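Local coordinates for 2L protein (Yaba-like disease virus, PDB 3IT8) that binds tumour necrosis factor of the host and blocks its action, using a fold related to that of MHC class I molecules, at residues 1-5 with 95-100; 5-11 with 89-95; 17-23 with 64-70. All blocks are in the same frame, centred on the assembly; numbering follows the deposited sequence.

Interaction 1: residues 1-5 with 95-100. With NAG (2-acetamido-2-deoxy-beta-D-glucopyranose), chain M.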
loop_
_atom_site.group_PDB
_atom_site.type_symbol
_atom_site.label_atom_id
_atom_site.label_comp_id
_atom_site.label_asym_id
_atom_site.label_seq_id
_atom_site.Cartn_x
_atom_site.Cartn_y
_atom_site.Cartn_z
ATOM N N ILE D 1 2.992 22.896 -24.981
ATOM C CA ILE D 1 1.615 23.322 -25.345
ATOM C C ILE D 1 1.056 24.351 -24.374
ATOM O O ILE D 1 1.489 24.457 -23.222
ATOM C CB ILE D 1 0.650 22.133 -25.406
ATOM C CG1 ILE D 1 0.694 21.355 -24.094
ATOM C CG2 ILE D 1 1.004 21.248 -26.577
ATOM C CD1 ILE D 1 -0.257 20.165 -24.064
ATOM N N THR D 2 0.070 25.098 -24.858
ATOM C CA THR D 2 -0.535 26.168 -24.091
ATOM C C THR D 2 -2.032 26.314 -24.269
ATOM O O THR D 2 -2.560 26.098 -25.359
ATOM C CB THR D 2 0.147 27.497 -24.472
ATOM O OG1 THR D 2 1.067 27.852 -23.440
ATOM C CG2 THR D 2 -0.872 28.623 -24.696
ATOM N N LEU D 3 -2.713 26.665 -23.183
ATOM C CA LEU D 3 -4.149 26.935 -23.234
ATOM C C LEU D 3 -4.395 28.283 -22.521
ATOM O O LEU D 3 -4.141 28.417 -21.324
ATOM C CB LEU D 3 -4.953 25.817 -22.571
ATOM C CG LEU D 3 -6.481 25.988 -22.716
ATOM C CD1 LEU D 3 -6.877 26.137 -24.175
ATOM C CD2 LEU D 3 -7.193 24.783 -22.132
ATOM N N LYS D 4 -4.863 29.286 -23.258
ATOM C CA LYS D 4 -5.095 30.600 -22.662
ATOM C C LYS D 4 -6.510 31.140 -22.864
ATOM O O LYS D 4 -7.034 31.101 -23.972
ATOM C CB LYS D 4 -4.085 31.609 -23.224
ATOM C CG LYS D 4 -4.192 32.977 -22.591
ATOM C CD LYS D 4 -3.172 33.970 -23.133
ATOM C CE LYS D 4 -3.489 34.424 -24.546
ATOM N NZ LYS D 4 -2.569 35.516 -25.004
ATOM N N TYR D 5 -7.117 31.632 -21.785
ATOM C CA TYR D 5 -8.452 32.234 -21.810
ATOM C C TYR D 5 -8.302 33.728 -21.496
ATOM O O TYR D 5 -7.658 34.105 -20.512
ATOM C CB TYR D 5 -9.350 31.581 -20.766
ATOM C CG TYR D 5 -9.866 30.211 -21.146
ATOM C CD1 TYR D 5 -9.417 29.565 -22.298
ATOM C CD2 TYR D 5 -10.795 29.547 -20.346
ATOM C CE1 TYR D 5 -9.879 28.285 -22.645
ATOM C CE2 TYR D 5 -11.259 28.266 -20.679
ATOM C CZ TYR D 5 -10.795 27.645 -21.825
ATOM O OH TYR D 5 -11.234 26.383 -22.142
ATOM N N THR D 95 -6.517 33.719 -17.694
ATOM C CA THR D 95 -6.404 32.450 -16.986
ATOM C C THR D 95 -6.080 31.361 -17.998
ATOM O O THR D 95 -6.476 31.461 -19.155
ATOM C CB THR D 95 -7.714 32.124 -16.240
ATOM O OG1 THR D 95 -7.509 31.007 -15.371
ATOM C CG2 THR D 95 -8.829 31.807 -17.222
ATOM N N GLY D 96 -5.346 30.340 -17.569
ATOM C CA GLY D 96 -4.960 29.272 -18.472
ATOM C C GLY D 96 -3.858 28.414 -17.880
ATOM O O GLY D 96 -3.521 28.549 -16.701
ATOM N N CYS D 97 -3.293 27.521 -18.677
ATOM C CA CYS D 97 -2.234 26.652 -18.176
ATOM C C CYS D 97 -1.217 26.322 -19.262
ATOM O O CYS D 97 -1.370 26.733 -20.417
ATOM C CB CYS D 97 -2.810 25.350 -17.612
ATOM S SG CYS D 97 -3.396 24.166 -18.860
ATOM N N TYR D 98 -0.185 25.568 -18.891
ATOM C CA TYR D 98 0.867 25.224 -19.831
ATOM C C TYR D 98 1.629 23.970 -19.447
ATOM O O TYR D 98 1.712 23.606 -18.277
ATOM C CB TYR D 98 1.863 26.377 -19.926
ATOM C CG TYR D 98 2.574 26.636 -18.622
ATOM C CD1 TYR D 98 3.770 25.985 -18.313
ATOM C CD2 TYR D 98 2.027 27.501 -17.673
ATOM C CE1 TYR D 98 4.405 26.193 -17.082
ATOM C CE2 TYR D 98 2.646 27.715 -16.448
ATOM C CZ TYR D 98 3.832 27.060 -16.154
ATOM O OH TYR D 98 4.414 27.253 -14.922
ATOM N N GLU D 99 2.182 23.333 -20.473
ATOM C CA GLU D 99 3.005 22.151 -20.350
ATOM C C GLU D 99 4.153 22.446 -21.308
ATOM O O GLU D 99 4.153 21.998 -22.448
ATOM C CB GLU D 99 2.244 20.909 -20.791
ATOM C CG GLU D 99 1.977 19.962 -19.650
ATOM C CD GLU D 99 1.386 18.634 -20.100
ATOM O OE1 GLU D 99 2.001 17.960 -20.960
ATOM O OE2 GLU D 99 0.309 18.254 -19.585
ATOM N N THR D 100 5.104 23.253 -20.842
ATOM C CA THR D 100 6.285 23.653 -21.609
ATOM C C THR D 100 7.436 22.712 -21.253
ATOM O O THR D 100 8.133 22.933 -20.265
ATOM C CB THR D 100 6.693 25.088 -21.241
ATOM O OG1 THR D 100 5.562 25.952 -21.400
ATOM C CG2 THR D 100 7.822 25.576 -22.127
HETATM C C1 NAG M . -6.703 40.073 -24.271
HETATM C C2 NAG M . -5.236 40.411 -24.547
HETATM C C3 NAG M . -5.086 41.930 -24.772
HETATM C C4 NAG M . -5.997 42.376 -25.927
HETATM C C5 NAG M . -7.434 41.965 -25.559
HETATM C C6 NAG M . -8.458 42.342 -26.615
HETATM C C7 NAG M . -3.715 38.849 -23.509
HETATM C C8 NAG M . -2.602 38.658 -22.500
HETATM N N2 NAG M . -4.425 39.973 -23.427
HETATM O O3 NAG M . -3.737 42.261 -25.066
HETATM O O4 NAG M . -5.896 43.792 -26.148
HETATM O O5 NAG M . -7.508 40.525 -25.366
HETATM O O6 NAG M . -8.435 41.438 -27.710
HETATM O O7 NAG M . -3.926 37.983 -24.352
#
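Ile1 runs alongside Glu99, the two side chains pointing the same way, with Ile1 CG1 3.7 Å from Glu99 CB. CG1 sits between the backbone N and the carbonyl carbon (chi1 54°), which brings it against that CB. Two backbone bonds close the same pair: Glu99 N reaches Ile1 O at 3.0 Å, and Ile1 N binds Glu99 O. The N-terminal amine also bonds Asp286 and Asp211, while the Glu99 carboxylate makes salt bridges to a basic side chain of the chain of another protein; the Glu99 side chain is poorly ordered, so its exact placement is less sure. Strands 2-10 and 90-100 are the central antiparallel neighbours in the eight-stranded floor of an MHC-like platform. Leu3 and Cys97 form a hydrogen-bonded pair there, with Leu3 CB 4.3 Å from Cys97 SG on the face covered by helix 148-174. At the far end Thr95 turns CG2 to Tyr5 CB (3.6 Å), and Thr95 O accepts Tyr5 N at 2.7 Å. Thr95 OG1 hydrogen-bonds Tyr107 O of strand 103-112. On the opposite face Lys4, bent at chi3 (72°), carries NZ to O7 of the glycan, 2.9 Å away.

Interaction 2: residues 5-11 with 89-95. With NAG (2-acetamido-2-deoxy-beta-D-glucopyranose), chain M.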
loop_
_atom_site.group_PDB
_atom_site.type_symbol
_atom_site.label_atom_id
_atom_site.label_comp_id
_atom_site.label_asym_id
_atom_site.label_seq_id
_atom_site.Cartn_x
_atom_site.Cartn_y
_atom_site.Cartn_z
ATOM N N TYR D 5 -7.117 31.632 -21.785
ATOM C CA TYR D 5 -8.452 32.234 -21.810
ATOM C C TYR D 5 -8.302 33.728 -21.496
ATOM O O TYR D 5 -7.658 34.105 -20.512
ATOM C CB TYR D 5 -9.350 31.581 -20.766
ATOM C CG TYR D 5 -9.866 30.211 -21.146
ATOM C CD1 TYR D 5 -9.417 29.565 -22.298
ATOM C CD2 TYR D 5 -10.795 29.547 -20.346
ATOM C CE1 TYR D 5 -9.879 28.285 -22.645
ATOM C CE2 TYR D 5 -11.259 28.266 -20.679
ATOM C CZ TYR D 5 -10.795 27.645 -21.825
ATOM O OH TYR D 5 -11.234 26.383 -22.142
ATOM N N ASN D 6 -8.886 34.582 -22.325
ATOM C CA ASN D 6 -8.778 36.029 -22.143
ATOM C C ASN D 6 -10.162 36.659 -22.191
ATOM O O ASN D 6 -10.833 36.604 -23.215
ATOM C CB ASN D 6 -7.878 36.614 -23.259
ATOM C CG ASN D 6 -7.668 38.126 -23.156
ATOM O OD1 ASN D 6 -8.237 38.804 -22.294
ATOM N ND2 ASN D 6 -6.840 38.638 -24.070
ATOM N N TYR D 7 -10.603 37.221 -21.076
ATOM C CA TYR D 7 -11.888 37.900 -21.028
ATOM C C TYR D 7 -11.577 39.388 -20.908
ATOM O O TYR D 7 -10.799 39.785 -20.037
ATOM C CB TYR D 7 -12.706 37.494 -19.803
ATOM C CG TYR D 7 -13.117 36.051 -19.738
ATOM C CD1 TYR D 7 -12.246 35.084 -19.249
ATOM C CD2 TYR D 7 -14.404 35.659 -20.092
ATOM C CE1 TYR D 7 -12.650 33.760 -19.100
ATOM C CE2 TYR D 7 -14.817 34.343 -19.954
ATOM C CZ TYR D 7 -13.932 33.394 -19.447
ATOM O OH TYR D 7 -14.327 32.084 -19.254
ATOM N N THR D 8 -12.185 40.216 -21.753
ATOM C CA THR D 8 -11.918 41.640 -21.669
ATOM C C THR D 8 -13.113 42.565 -21.870
ATOM O O THR D 8 -13.813 42.463 -22.877
ATOM C CB THR D 8 -10.846 42.038 -22.690
ATOM O OG1 THR D 8 -9.706 41.181 -22.547
ATOM C CG2 THR D 8 -10.418 43.483 -22.472
ATOM N N VAL D 9 -13.362 43.455 -20.910
ATOM C CA VAL D 9 -14.422 44.442 -21.084
ATOM C C VAL D 9 -13.708 45.805 -21.230
ATOM O O VAL D 9 -12.728 46.095 -20.527
ATOM C CB VAL D 9 -15.418 44.471 -19.907
ATOM C CG1 VAL D 9 -15.890 43.076 -19.617
ATOM C CG2 VAL D 9 -14.786 45.087 -18.701
ATOM N N THR D 10 -14.185 46.626 -22.159
ATOM C CA THR D 10 -13.588 47.934 -22.401
ATOM C C THR D 10 -14.626 49.041 -22.363
ATOM O O THR D 10 -15.785 48.815 -22.716
ATOM C CB THR D 10 -12.933 47.967 -23.766
ATOM O OG1 THR D 10 -12.363 46.687 -24.044
ATOM C CG2 THR D 10 -11.831 48.994 -23.790
ATOM N N LEU D 11 -14.220 50.235 -21.941
ATOM C CA LEU D 11 -15.146 51.353 -21.884
ATOM C C LEU D 11 -15.330 51.938 -23.272
ATOM O O LEU D 11 -16.183 52.800 -23.477
ATOM C CB LEU D 11 -14.643 52.439 -20.939
ATOM C CG LEU D 11 -15.631 52.799 -19.825
ATOM C CD1 LEU D 11 -15.132 54.018 -19.081
ATOM C CD2 LEU D 11 -17.010 53.074 -20.408
ATOM N N THR D 89 -9.242 52.153 -18.965
ATOM C CA THR D 89 -9.963 51.936 -20.212
ATOM C C THR D 89 -10.636 50.575 -20.242
ATOM O O THR D 89 -11.788 50.445 -20.679
ATOM C CB THR D 89 -9.018 51.961 -21.397
ATOM O OG1 THR D 89 -8.187 53.115 -21.308
ATOM C CG2 THR D 89 -9.799 51.987 -22.694
ATOM N N SER D 90 -9.905 49.558 -19.785
ATOM C CA SER D 90 -10.417 48.194 -19.784
ATOM C C SER D 90 -9.904 47.316 -18.651
ATOM O O SER D 90 -8.990 47.689 -17.916
ATOM C CB SER D 90 -10.073 47.523 -21.107
ATOM O OG SER D 90 -8.666 47.431 -21.242
ATOM N N LEU D 91 -10.503 46.131 -18.550
ATOM C CA LEU D 91 -10.179 45.138 -17.535
ATOM C C LEU D 91 -10.106 43.776 -18.214
ATOM O O LEU D 91 -10.910 43.464 -19.090
ATOM C CB LEU D 91 -11.269 45.126 -16.467
ATOM C CG LEU D 91 -10.942 44.369 -15.188
ATOM C CD1 LEU D 91 -9.690 44.960 -14.564
ATOM C CD2 LEU D 91 -12.108 44.482 -14.215
ATOM N N SER D 92 -9.131 42.971 -17.822
ATOM C CA SER D 92 -8.959 41.644 -18.410
ATOM C C SER D 92 -8.760 40.526 -17.388
ATOM O O SER D 92 -8.067 40.695 -16.374
ATOM C CB SER D 92 -7.761 41.620 -19.360
ATOM O OG SER D 92 -7.977 42.415 -20.501
ATOM N N LEU D 93 -9.375 39.379 -17.662
ATOM C CA LEU D 93 -9.237 38.214 -16.801
ATOM C C LEU D 93 -8.419 37.198 -17.592
ATOM O O LEU D 93 -8.912 36.586 -18.528
ATOM C CB LEU D 93 -10.594 37.625 -16.457
ATOM C CG LEU D 93 -10.476 36.328 -15.651
ATOM C CD1 LEU D 93 -9.721 36.610 -14.371
ATOM C CD2 LEU D 93 -11.863 35.744 -15.348
ATOM N N ILE D 94 -7.155 37.035 -17.225
ATOM C CA ILE D 94 -6.266 36.114 -17.923
ATOM C C ILE D 94 -6.113 34.838 -17.118
ATOM O O ILE D 94 -5.644 34.854 -15.986
ATOM C CB ILE D 94 -4.865 36.739 -18.118
ATOM C CG1 ILE D 94 -4.985 38.086 -18.827
ATOM C CG2 ILE D 94 -3.984 35.813 -18.934
ATOM C CD1 ILE D 94 -5.720 38.020 -20.121
ATOM N N THR D 95 -6.517 33.719 -17.694
ATOM C CA THR D 95 -6.404 32.450 -16.986
ATOM C C THR D 95 -6.080 31.361 -17.998
ATOM O O THR D 95 -6.476 31.461 -19.155
ATOM C CB THR D 95 -7.714 32.124 -16.240
ATOM O OG1 THR D 95 -7.509 31.007 -15.371
ATOM C CG2 THR D 95 -8.829 31.807 -17.222
HETATM C C1 NAG M . -6.703 40.073 -24.271
HETATM C C2 NAG M . -5.236 40.411 -24.547
HETATM C C3 NAG M . -5.086 41.930 -24.772
HETATM C C4 NAG M . -5.997 42.376 -25.927
HETATM C C5 NAG M . -7.434 41.965 -25.559
HETATM C C6 NAG M . -8.458 42.342 -26.615
HETATM C C7 NAG M . -3.715 38.849 -23.509
HETATM C C8 NAG M . -2.602 38.658 -22.500
HETATM N N2 NAG M . -4.425 39.973 -23.427
HETATM O O3 NAG M . -3.737 42.261 -25.066
HETATM O O4 NAG M . -5.896 43.792 -26.148
HETATM O O5 NAG M . -7.508 40.525 -25.366
HETATM O O6 NAG M . -8.435 41.438 -27.710
HETATM O O7 NAG M . -3.926 37.983 -24.352
#
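Asn6 and Ile94 face each other as a non-hydrogen-bonded pair, their side chains side by side and pointing the same way. From Asn6 CB, 4.1 Å from Ile94 CD1, the chain leaves with CG anti to the backbone N (chi1 -179°), and its end comes closer to the partner strand. Asn6 CG is 3.6 Å from Ile94 CD1, and Asn6 OD1 lies 3.4 Å from the same methyl. ND2, the last side-chain atom, is bonded covalently to C1 of the N-acetylglucosamine, whose acetamido methyl C8 packs loosely near Ile94 CD1. Asn6, Tyr7 and Thr8 spell out the Asn-X-Thr sequon of N-glycosylation. Thr8 OG1, placed beside its own backbone N, shares a hydrogen bond of 2.9 Å with Ser92 OG, in which either hydroxyl may donate.

The sugar hangs from the underside of the antiparallel MHC-like platform, the face of Asn6, Thr8, Ser92 and Ile94 opposite the helices, on which Ile94 also meets Pro248, within the Ig-like range. The other face is largely apolar; Val9, Leu91 and Leu93 of it touch helix 61-82. There Tyr7 CB rests 4.0 Å from Leu93 CB, and Leu93 O lies at the edge of the tyrosine ring, in its plane; beyond, Tyr7 OH makes a probable hydrogen bond to Tyr64 O. Val9 CG2 lies alongside Leu91, 4.2 Å from its CB, and Val9 also touches Met73 and Leu77 of the helix.

Paired backbone bonds join Tyr7 to Leu93 and Val9 to Leu91. Past the end of the strand Leu11 N still reaches Thr89 O at 2.7 Å. Thr10 directs its methyl, CG2, to the partner chain, 3.5 Å from Ser90 CB and close to Thr89 CG2.

Interaction 3: residues 17-23 with 64-70. With NAG (2-acetamido-2-deoxy-beta-D-glucopyranose), chain M.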
loop_
_atom_site.group_PDB
_atom_site.type_symbol
_atom_site.label_atom_id
_atom_site.label_comp_id
_atom_site.label_asym_id
_atom_site.label_seq_id
_atom_site.Cartn_x
_atom_site.Cartn_y
_atom_site.Cartn_z
ATOM N N TYR D 17 -19.975 49.347 -22.551
ATOM C CA TYR D 17 -18.792 48.585 -22.223
ATOM C C TYR D 17 -18.789 47.394 -23.151
ATOM O O TYR D 17 -19.735 46.602 -23.163
ATOM C CB TYR D 17 -18.856 48.084 -20.785
ATOM C CG TYR D 17 -18.717 49.148 -19.736
ATOM C CD1 TYR D 17 -19.776 49.990 -19.416
ATOM C CD2 TYR D 17 -17.514 49.312 -19.062
ATOM C CE1 TYR D 17 -19.633 50.974 -18.447
ATOM C CE2 TYR D 17 -17.358 50.289 -18.094
ATOM C CZ TYR D 17 -18.417 51.117 -17.792
ATOM O OH TYR D 17 -18.255 52.099 -16.849
ATOM N N ASP D 18 -17.733 47.264 -23.940
ATOM C CA ASP D 18 -17.632 46.126 -24.845
ATOM C C ASP D 18 -17.015 44.930 -24.157
ATOM O O ASP D 18 -16.266 45.076 -23.203
ATOM C CB ASP D 18 -16.810 46.462 -26.080
ATOM C CG ASP D 18 -17.667 46.951 -27.221
ATOM O OD1 ASP D 18 -18.788 46.416 -27.389
ATOM O OD2 ASP D 18 -17.216 47.856 -27.956
ATOM N N GLY D 19 -17.337 43.739 -24.641
ATOM C CA GLY D 19 -16.794 42.543 -24.036
ATOM C C GLY D 19 -16.386 41.513 -25.073
ATOM O O GLY D 19 -17.089 41.260 -26.042
ATOM N N VAL D 20 -15.219 40.927 -24.879
ATOM C CA VAL D 20 -14.733 39.892 -25.775
ATOM C C VAL D 20 -14.072 38.812 -24.970
ATOM O O VAL D 20 -13.609 39.026 -23.841
ATOM C CB VAL D 20 -13.670 40.384 -26.769
ATOM C CG1 VAL D 20 -14.333 41.018 -27.959
ATOM C CG2 VAL D 20 -12.729 41.356 -26.083
ATOM N N PHE D 21 -14.024 37.643 -25.580
ATOM C CA PHE D 21 -13.399 36.491 -24.979
ATOM C C PHE D 21 -12.642 35.734 -26.057
ATOM O O PHE D 21 -13.139 35.545 -27.163
ATOM C CB PHE D 21 -14.436 35.567 -24.376
ATOM C CG PHE D 21 -13.877 34.240 -24.013
ATOM C CD1 PHE D 21 -13.106 34.092 -22.864
ATOM C CD2 PHE D 21 -14.048 33.145 -24.864
ATOM C CE1 PHE D 21 -12.507 32.875 -22.568
ATOM C CE2 PHE D 21 -13.458 31.926 -24.579
ATOM C CZ PHE D 21 -12.683 31.787 -23.429
ATOM N N TYR D 22 -11.430 35.302 -25.732
ATOM C CA TYR D 22 -10.631 34.543 -26.679
ATOM C C TYR D 22 -10.130 33.276 -26.024
ATOM O O TYR D 22 -9.694 33.288 -24.879
ATOM C CB TYR D 22 -9.421 35.345 -27.178
ATOM C CG TYR D 22 -9.759 36.543 -28.033
ATOM C CD1 TYR D 22 -9.670 37.837 -27.516
ATOM C CD2 TYR D 22 -10.177 36.387 -29.357
ATOM C CE1 TYR D 22 -9.986 38.947 -28.295
ATOM C CE2 TYR D 22 -10.500 37.492 -30.144
ATOM C CZ TYR D 22 -10.398 38.768 -29.608
ATOM O OH TYR D 22 -10.680 39.873 -30.385
ATOM N N ASP D 23 -10.210 32.179 -26.767
ATOM C CA ASP D 23 -9.729 30.876 -26.326
ATOM C C ASP D 23 -8.588 30.518 -27.291
ATOM O O ASP D 23 -8.813 30.314 -28.484
ATOM C CB ASP D 23 -10.843 29.843 -26.446
ATOM C CG ASP D 23 -10.442 28.489 -25.899
ATOM O OD1 ASP D 23 -9.250 28.142 -25.974
ATOM O OD2 ASP D 23 -11.320 27.751 -25.407
ATOM N N TYR D 64 -18.279 29.405 -22.018
ATOM C CA TYR D 64 -17.230 29.810 -21.086
ATOM C C TYR D 64 -17.698 30.757 -19.990
ATOM O O TYR D 64 -16.933 31.627 -19.556
ATOM C CB TYR D 64 -16.074 30.474 -21.849
ATOM C CG TYR D 64 -15.536 29.649 -22.999
ATOM C CD1 TYR D 64 -16.301 29.424 -24.141
ATOM C CD2 TYR D 64 -14.262 29.075 -22.934
ATOM C CE1 TYR D 64 -15.825 28.654 -25.187
ATOM C CE2 TYR D 64 -13.769 28.303 -23.972
ATOM C CZ TYR D 64 -14.557 28.095 -25.100
ATOM O OH TYR D 64 -14.067 27.335 -26.144
ATOM N N ASN D 65 -18.936 30.578 -19.529
ATOM C CA ASN D 65 -19.499 31.438 -18.495
ATOM C C ASN D 65 -19.311 32.899 -18.891
ATOM O O ASN D 65 -19.066 33.743 -18.028
ATOM C CB ASN D 65 -18.798 31.192 -17.164
ATOM C CG ASN D 65 -18.970 29.778 -16.667
ATOM O OD1 ASN D 65 -17.997 29.107 -16.355
ATOM N ND2 ASN D 65 -20.210 29.319 -16.579
ATOM N N PHE D 66 -19.420 33.196 -20.190
ATOM C CA PHE D 66 -19.230 34.562 -20.676
ATOM C C PHE D 66 -20.158 35.612 -20.070
ATOM O O PHE D 66 -19.697 36.647 -19.592
ATOM C CB PHE D 66 -19.361 34.634 -22.191
ATOM C CG PHE D 66 -19.061 35.983 -22.738
ATOM C CD1 PHE D 66 -17.756 36.379 -22.963
ATOM C CD2 PHE D 66 -20.078 36.889 -22.972
ATOM C CE1 PHE D 66 -17.464 37.667 -23.414
ATOM C CE2 PHE D 66 -19.797 38.183 -23.424
ATOM C CZ PHE D 66 -18.489 38.570 -23.645
ATOM N N ASN D 67 -21.461 35.361 -20.101
ATOM C CA ASN D 67 -22.398 36.324 -19.549
ATOM C C ASN D 67 -22.030 36.607 -18.107
ATOM O O ASN D 67 -22.033 37.763 -17.691
ATOM C CB ASN D 67 -23.832 35.803 -19.635
ATOM C CG ASN D 67 -24.239 35.459 -21.050
ATOM O OD1 ASN D 67 -23.807 36.100 -21.998
ATOM N ND2 ASN D 67 -25.083 34.452 -21.201
ATOM N N PHE D 68 -21.695 35.563 -17.347
ATOM C CA PHE D 68 -21.325 35.748 -15.945
ATOM C C PHE D 68 -20.145 36.699 -15.807
ATOM O O PHE D 68 -20.220 37.700 -15.095
ATOM C CB PHE D 68 -20.966 34.423 -15.295
ATOM C CG PHE D 68 -20.280 34.576 -13.970
ATOM C CD1 PHE D 68 -21.019 34.740 -12.807
ATOM C CD2 PHE D 68 -18.879 34.588 -13.888
ATOM C CE1 PHE D 68 -20.393 34.915 -11.577
ATOM C CE2 PHE D 68 -18.237 34.765 -12.662
ATOM C CZ PHE D 68 -19.002 34.929 -11.499
ATOM N N TRP D 69 -19.052 36.384 -16.493
ATOM C CA TRP D 69 -17.859 37.210 -16.422
ATOM C C TRP D 69 -18.046 38.614 -16.984
ATOM O O TRP D 69 -17.646 39.605 -16.368
ATOM C CB TRP D 69 -16.697 36.509 -17.128
ATOM C CG TRP D 69 -16.171 35.334 -16.357
ATOM C CD1 TRP D 69 -16.188 34.018 -16.737
ATOM C CD2 TRP D 69 -15.587 35.365 -15.045
ATOM N NE1 TRP D 69 -15.658 33.230 -15.744
ATOM C CE2 TRP D 69 -15.278 34.028 -14.694
ATOM C CE3 TRP D 69 -15.296 36.395 -14.129
ATOM C CZ2 TRP D 69 -14.687 33.691 -13.459
ATOM C CZ3 TRP D 69 -14.710 36.059 -12.904
ATOM C CH2 TRP D 69 -14.413 34.716 -12.584
ATOM N N TYR D 70 -18.649 38.717 -18.157
ATOM C CA TYR D 70 -18.859 40.030 -18.740
ATOM C C TYR D 70 -19.523 40.949 -17.722
ATOM O O TYR D 70 -19.050 42.045 -17.432
ATOM C CB TYR D 70 -19.751 39.941 -19.972
ATOM C CG TYR D 70 -20.162 41.303 -20.451
ATOM C CD1 TYR D 70 -19.280 42.098 -21.180
ATOM C CD2 TYR D 70 -21.403 41.835 -20.104
ATOM C CE1 TYR D 70 -19.616 43.391 -21.550
ATOM C CE2 TYR D 70 -21.757 43.122 -20.458
ATOM C CZ TYR D 70 -20.853 43.901 -21.184
ATOM O OH TYR D 70 -21.161 45.195 -21.537
HETATM C C1 NAG M . -6.703 40.073 -24.271
HETATM C C2 NAG M . -5.236 40.411 -24.547
HETATM C C3 NAG M . -5.086 41.930 -24.772
HETATM C C4 NAG M . -5.997 42.376 -25.927
HETATM C C5 NAG M . -7.434 41.965 -25.559
HETATM C C6 NAG M . -8.458 42.342 -26.615
HETATM C C7 NAG M . -3.715 38.849 -23.509
HETATM C C8 NAG M . -2.602 38.658 -22.500
HETATM N N2 NAG M . -4.425 39.973 -23.427
HETATM O O3 NAG M . -3.737 42.261 -25.066
HETATM O O4 NAG M . -5.896 43.792 -26.148
HETATM O O5 NAG M . -7.508 40.525 -25.366
HETATM O O6 NAG M . -8.435 41.438 -27.710
HETATM O O7 NAG M . -3.926 37.983 -24.352
#
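This is helix-on-sheet packing built of aromatic side chains: helix 61-82 lies over strand 18-25 of the platform, with the two short axes 9.3 Å apart at an angle of 146°. Phe21 points from the strand into the middle of the contact. Its ring meets that of Tyr64 obliquely, centroids 4.5 Å apart and planes at 41°, and Tyr64 CB sits over the Phe21 face in a CH-pi contact. Phe66 approaches differently, by its rim: Phe21 CB lies at the edge of the Phe66 ring, 3.7 Å from CD1, and the backbone of Gly19 and Val20 borders the same edge.

One turn on, Tyr70 extends with CG anti to the backbone N (chi1 171°), which brings the rim of its ring down on the strand. Tyr70 CD1 is 3.8 Å from Gly19 CA, a close approach of helix to sheet at a residue without a side chain. Tyr70 OH donates to Tyr17 O at 2.6 Å, so the ring is tied at its tip to the residue just before the strand. Tyr35 of the next strand stacks on it.

At the other end Tyr64 OH is hydrogen-bonded to Asp23 OD2, although the position of that carboxylate oxygen is uncertain. The same hydroxyl also bonds Thr31, and Asp23 bonds Tyr170 of helix 148-174.

Tyr22 points away from the helix, onto the underside where the glycan of Asn6 lies near its ring. A long helix laid across antiparallel strands, with a second helix, 148-174, on the same sheet, is the layout of the MHC class I alpha1-alpha2 platform.

Interactions 1 and 2 are successive portions of one strand pair, 2-10 with 90-100, sharing Tyr5 and Thr95, with centres about 17 Å apart. Interaction 3 sits on the neighbouring strand 18-25, its centre about 8 Å from that of interaction 2 and about 18 Å from that of interaction 1. Tyr7 OH meets Tyr64 O at 2.7 Å, a probable hydrogen bond from sheet to helix, and Thr10 O lies 2.8 Å from Asp18 N between the strands. Tyr5 also packs on Phe21, CB to CE1 3.9 Å. All three contacts border the glycan beneath the platform, which Lys4, Asn6, Thr8, Tyr22 and Ile94 neighbour.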